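Local coordinates for putative prephenate dehydratase (Streptococcus mutans, PDB 4LUB), which probably catalyses the decarboxylating dehydration of prephenate to 3-phenylpyruvate, a step of L-phenylalanine biosynthesis, at residues K188-T199 with H264-R275. Numbering follows the deposited sequence.
Sequences KEEDQKISLALT and HYKILGKYAVYR
Val-273, Tyr-271 and Glu-190 carry much of the contact between strands 189-199 and 264-274, antiparallel neighbours in the beta sheet of the ACT domain with a 153° angle between their directions. Two classic beta bulges interrupt the pairing. In the first, two residues, Glu-190 and Asp-191, stand opposite the single residue Val-273: Glu-190 N donates to Val-273 O over 2.7 Å, and Val-273 N returns a bond to Asp-191 O over 2.8 Å. CB of Val-273 also packs 3.8 Å from CB of Asp-191, and the Val-273 side chain touches Glu-79 and Ile-81 of strand 75-83, which continues the sheet beside strand 264-274. The second bulge sets Leu-268 and Gly-269 against Ser-195, whose O accepts a bond from Leu-268 N at 2.8 Å and a weak one from Gly-269 N.

The Tyr-271 side chain crosses to strand 189-199. With CG placed between backbone N and carbonyl carbon (chi1 48°), its ring passes under Lys-193, whose O sits 4.0 Å above the ring plane, over the centre. At the ring's edge, Tyr-271 OH donates to Ser-195 OG at 2.7 Å; Ser-195 OG is also hydrogen-bonded to Asp-242 OD1, which links the phenol, through the serine, to the adjoining strand 237-244.

Near the chain's C-terminus, Arg-275 and Glu-190 form a two-pronged salt bridge. Carboxylate and guanidinium planes are only 12° apart, and both oxygens use their syn lone pairs: Arg-275 NE meets Glu-190 OE1 at 2.6 Å, and Arg-275 NH2 meets Glu-190 OE2 at 2.9 Å.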
loop_
_atom_site.group_PDB
_atom_site.type_symbol
_atom_site.label_atom_id
_atom_site.label_comp_id
_atom_site.label_asym_id
_atom_site.label_seq_id
_atom_site.Cartn_x
_atom_site.Cartn_y
_atom_site.Cartn_z
ATOM N N LYS B 188 -22.697 11.838 -12.628
ATOM C CA LYS B 188 -23.120 12.118 -11.267
ATOM C C LYS B 188 -21.882 12.330 -10.403
ATOM O O LYS B 188 -21.117 11.396 -10.159
ATOM C CB LYS B 188 -23.984 10.978 -10.727
ATOM C CG LYS B 188 -24.718 11.284 -9.439
ATOM C CD LYS B 188 -25.626 10.126 -9.061
ATOM C CE LYS B 188 -25.248 9.547 -7.710
ATOM N NZ LYS B 188 -25.971 10.233 -6.603
ATOM N N GLU B 189 -21.705 13.566 -9.936
ATOM C CA GLU B 189 -20.660 13.901 -8.974
ATOM C C GLU B 189 -20.937 13.302 -7.613
ATOM O O GLU B 189 -22.036 13.425 -7.078
ATOM C CB GLU B 189 -20.493 15.417 -8.824
ATOM C CG GLU B 189 -19.208 15.778 -8.093
ATOM C CD GLU B 189 -18.921 17.264 -8.057
ATOM O OE1 GLU B 189 -18.853 17.883 -9.135
ATOM O OE2 GLU B 189 -18.765 17.811 -6.942
ATOM N N GLU B 190 -19.927 12.652 -7.056
ATOM C CA GLU B 190 -20.084 11.946 -5.801
ATOM C C GLU B 190 -19.127 12.477 -4.721
ATOM O O GLU B 190 -19.367 12.293 -3.525
ATOM C CB GLU B 190 -19.904 10.448 -6.063
ATOM C CG GLU B 190 -19.151 9.649 -5.037
ATOM C CD GLU B 190 -19.055 8.189 -5.432
ATOM O OE1 GLU B 190 -19.903 7.739 -6.236
ATOM O OE2 GLU B 190 -18.137 7.499 -4.942
ATOM N N ASP B 191 -18.066 13.171 -5.136
ATOM C CA ASP B 191 -17.025 13.592 -4.192
ATOM C C ASP B 191 -15.999 14.554 -4.790
ATOM O O ASP B 191 -15.889 14.705 -6.012
ATOM C CB ASP B 191 -16.301 12.371 -3.614
ATOM C CG ASP B 191 -15.914 12.557 -2.156
ATOM O OD1 ASP B 191 -16.047 13.685 -1.639
ATOM O OD2 ASP B 191 -15.491 11.570 -1.519
ATOM N N GLN B 192 -15.306 15.264 -3.900
ATOM C CA GLN B 192 -14.135 16.060 -4.258
ATOM C C GLN B 192 -12.907 15.626 -3.467
ATOM O O GLN B 192 -12.954 15.534 -2.235
ATOM C CB GLN B 192 -14.412 17.546 -4.035
ATOM C CG GLN B 192 -15.644 18.033 -4.776
ATOM C CD GLN B 192 -15.315 18.620 -6.134
ATOM O OE1 GLN B 192 -14.148 18.817 -6.471
ATOM N NE2 GLN B 192 -16.346 18.879 -6.933
ATOM N N LYS B 193 -11.805 15.371 -4.167
ATOM C CA LYS B 193 -10.622 14.857 -3.492
ATOM C C LYS B 193 -9.338 15.518 -3.961
ATOM O O LYS B 193 -9.300 16.143 -5.009
ATOM C CB LYS B 193 -10.509 13.336 -3.695
ATOM C CG LYS B 193 -11.436 12.521 -2.794
ATOM C CD LYS B 193 -11.337 11.028 -3.088
ATOM C CE LYS B 193 -12.282 10.223 -2.204
ATOM N NZ LYS B 193 -12.191 8.750 -2.447
ATOM N N ILE B 194 -8.285 15.350 -3.169
ATOM C CA ILE B 194 -6.946 15.747 -3.563
ATOM C C ILE B 194 -6.052 14.570 -3.217
ATOM O O ILE B 194 -6.188 13.971 -2.151
ATOM C CB ILE B 194 -6.465 17.052 -2.854
ATOM C CG1 ILE B 194 -4.998 17.323 -3.168
ATOM C CG2 ILE B 194 -6.659 16.975 -1.334
ATOM C CD1 ILE B 194 -4.554 18.743 -2.836
ATOM N N SER B 195 -5.161 14.217 -4.135
ATOM C CA SER B 195 -4.212 13.136 -3.893
ATOM C C SER B 195 -2.800 13.678 -3.835
ATOM O O SER B 195 -2.394 14.482 -4.675
ATOM C CB SER B 195 -4.314 12.056 -4.972
ATOM O OG SER B 195 -5.586 11.439 -4.948
ATOM N N LEU B 196 -2.055 13.232 -2.835
ATOM C CA LEU B 196 -0.716 13.731 -2.612
ATOM C C LEU B 196 0.263 12.574 -2.577
ATOM O O LEU B 196 -0.084 11.468 -2.148
ATOM C CB LEU B 196 -0.633 14.501 -1.290
ATOM C CG LEU B 196 -1.416 15.807 -1.130
ATOM C CD1 LEU B 196 -1.427 16.228 0.345
ATOM C CD2 LEU B 196 -0.940 16.934 -2.031
ATOM N N ALA B 197 1.476 12.811 -3.057
ATOM C CA ALA B 197 2.569 11.904 -2.760
ATOM C C ALA B 197 3.523 12.593 -1.784
ATOM O O ALA B 197 4.107 13.625 -2.114
ATOM C CB ALA B 197 3.291 11.483 -4.041
ATOM N N LEU B 198 3.657 12.043 -0.579
ATOM C CA LEU B 198 4.514 12.643 0.446
ATOM C C LEU B 198 5.791 11.852 0.636
ATOM O O LEU B 198 5.779 10.619 0.613
ATOM C CB LEU B 198 3.821 12.744 1.810
ATOM C CG LEU B 198 2.432 13.326 2.045
ATOM C CD1 LEU B 198 1.991 12.935 3.438
ATOM C CD2 LEU B 198 2.465 14.824 1.927
ATOM N N THR B 199 6.888 12.572 0.831
ATOM C CA THR B 199 8.115 11.988 1.355
ATOM C C THR B 199 8.434 12.668 2.682
ATOM O O THR B 199 8.154 13.853 2.868
ATOM C CB THR B 199 9.290 12.129 0.391
ATOM O OG1 THR B 199 9.386 13.488 -0.053
ATOM C CG2 THR B 199 9.078 11.232 -0.818
ATOM N N HIS B 264 7.806 17.112 2.405
ATOM C CA HIS B 264 7.659 17.445 0.996
ATOM C C HIS B 264 6.524 16.653 0.386
ATOM O O HIS B 264 6.284 15.504 0.754
ATOM C CB HIS B 264 8.947 17.159 0.219
ATOM C CG HIS B 264 10.088 18.057 0.581
ATOM N ND1 HIS B 264 11.257 17.592 1.144
ATOM C CD2 HIS B 264 10.244 19.394 0.439
ATOM C CE1 HIS B 264 12.083 18.606 1.340
ATOM N NE2 HIS B 264 11.492 19.710 0.920
ATOM N N TYR B 265 5.818 17.284 -0.543
ATOM C CA TYR B 265 4.676 16.653 -1.176
ATOM C C TYR B 265 4.671 16.981 -2.653
ATOM O O TYR B 265 5.151 18.033 -3.065
ATOM C CB TYR B 265 3.357 17.086 -0.519
ATOM C CG TYR B 265 3.071 18.563 -0.620
ATOM C CD1 TYR B 265 2.371 19.081 -1.699
ATOM C CD2 TYR B 265 3.501 19.442 0.368
ATOM C CE1 TYR B 265 2.109 20.431 -1.800
ATOM C CE2 TYR B 265 3.233 20.794 0.281
ATOM C CZ TYR B 265 2.542 21.283 -0.804
ATOM O OH TYR B 265 2.274 22.625 -0.918
ATOM N N LYS B 266 4.167 16.039 -3.439
ATOM C CA LYS B 266 3.784 16.270 -4.821
ATOM C C LYS B 266 2.271 16.146 -4.947
ATOM O O LYS B 266 1.701 15.138 -4.534
ATOM C CB LYS B 266 4.483 15.268 -5.743
ATOM C CG LYS B 266 4.248 15.482 -7.218
ATOM C CD LYS B 266 5.054 14.470 -7.999
ATOM C CE LYS B 266 4.815 14.589 -9.485
ATOM N NZ LYS B 266 5.784 13.751 -10.230
ATOM N N ILE B 267 1.620 17.177 -5.479
ATOM C CA ILE B 267 0.195 17.088 -5.784
ATOM C C ILE B 267 -0.044 16.233 -7.020
ATOM O O ILE B 267 0.320 16.618 -8.132
ATOM C CB ILE B 267 -0.443 18.473 -6.005
ATOM C CG1 ILE B 267 -0.237 19.351 -4.769
ATOM C CG2 ILE B 267 -1.934 18.327 -6.332
ATOM C CD1 ILE B 267 -0.880 20.715 -4.876
ATOM N N LEU B 268 -0.647 15.064 -6.819
ATOM C CA LEU B 268 -0.927 14.170 -7.931
ATOM C C LEU B 268 -2.200 14.590 -8.653
ATOM O O LEU B 268 -2.368 14.297 -9.832
ATOM C CB LEU B 268 -1.060 12.722 -7.445
ATOM C CG LEU B 268 0.155 12.095 -6.762
ATOM C CD1 LEU B 268 -0.156 10.658 -6.388
ATOM C CD2 LEU B 268 1.369 12.154 -7.673
ATOM N N GLY B 269 -3.083 15.299 -7.953
ATOM C CA GLY B 269 -4.330 15.737 -8.551
ATOM C C GLY B 269 -5.322 16.395 -7.608
ATOM O O GLY B 269 -5.392 16.043 -6.431
ATOM N N LYS B 270 -6.051 17.381 -8.131
ATOM C CA LYS B 270 -7.289 17.881 -7.526
ATOM C C LYS B 270 -8.445 17.623 -8.481
ATOM O O LYS B 270 -8.432 18.108 -9.609
ATOM C CB LYS B 270 -7.221 19.380 -7.201
ATOM C CG LYS B 270 -6.072 19.822 -6.318
ATOM C CD LYS B 270 -6.199 21.311 -6.040
ATOM C CE LYS B 270 -4.969 21.896 -5.376
ATOM N NZ LYS B 270 -5.163 23.357 -5.118
ATOM N N TYR B 271 -9.445 16.860 -8.054
ATOM C CA TYR B 271 -10.411 16.367 -9.031
ATOM C C TYR B 271 -11.775 16.112 -8.419
ATOM O O TYR B 271 -11.896 15.874 -7.214
ATOM C CB TYR B 271 -9.894 15.077 -9.678
ATOM C CG TYR B 271 -9.397 14.071 -8.660
ATOM C CD1 TYR B 271 -10.282 13.195 -8.037
ATOM C CD2 TYR B 271 -8.050 14.011 -8.301
ATOM C CE1 TYR B 271 -9.847 12.282 -7.092
ATOM C CE2 TYR B 271 -7.601 13.097 -7.351
ATOM C CZ TYR B 271 -8.512 12.233 -6.754
ATOM O OH TYR B 271 -8.093 11.324 -5.812
ATOM N N ALA B 272 -12.799 16.132 -9.265
ATOM C CA ALA B 272 -14.113 15.638 -8.873
ATOM C C ALA B 272 -14.180 14.130 -9.105
ATOM O O ALA B 272 -13.490 13.592 -9.976
ATOM C CB ALA B 272 -15.214 16.355 -9.651
ATOM N N VAL B 273 -14.983 13.454 -8.290
ATOM C CA VAL B 273 -15.242 12.030 -8.448
ATOM C C VAL B 273 -16.622 11.778 -9.043
ATOM O O VAL B 273 -17.626 12.227 -8.500
ATOM C CB VAL B 273 -15.132 11.282 -7.098
ATOM C CG1 VAL B 273 -15.344 9.778 -7.294
ATOM C CG2 VAL B 273 -13.795 11.596 -6.419
ATOM N N TYR B 274 -16.656 11.041 -10.145
ATOM C CA TYR B 274 -17.896 10.662 -10.811
ATOM C C TYR B 274 -18.035 9.148 -10.726
ATOM O O TYR B 274 -17.027 8.448 -10.665
ATOM C CB TYR B 274 -17.889 11.123 -12.264
ATOM C CG TYR B 274 -17.585 12.595 -12.443
ATOM C CD1 TYR B 274 -18.587 13.552 -12.349
ATOM C CD2 TYR B 274 -16.289 13.025 -12.711
ATOM C CE1 TYR B 274 -18.306 14.904 -12.516
ATOM C CE2 TYR B 274 -15.998 14.371 -12.886
ATOM C CZ TYR B 274 -17.009 15.304 -12.788
ATOM O OH TYR B 274 -16.718 16.640 -12.959
ATOM N N ARG B 275 -19.258 8.634 -10.652
ATOM C CA ARG B 275 -19.421 7.185 -10.555
ATOM C C ARG B 275 -20.016 6.608 -11.836
ATOM O O ARG B 275 -21.125 6.971 -12.232
ATOM C CB ARG B 275 -20.286 6.808 -9.351
ATOM C CG ARG B 275 -20.413 5.299 -9.137
ATOM C CD ARG B 275 -20.947 4.969 -7.748
ATOM N NE ARG B 275 -19.957 5.214 -6.699
ATOM C CZ ARG B 275 -19.241 4.268 -6.096
ATOM N NH1 ARG B 275 -19.399 2.994 -6.425
ATOM N NH2 ARG B 275 -18.366 4.596 -5.154
HETATM O O HOH W 1 -22.570 9.073 -13.671
HETATM O O HOH W 2 -11.398 18.512 -5.638
HETATM O O HOH W 3 7.247 14.111 -2.050
#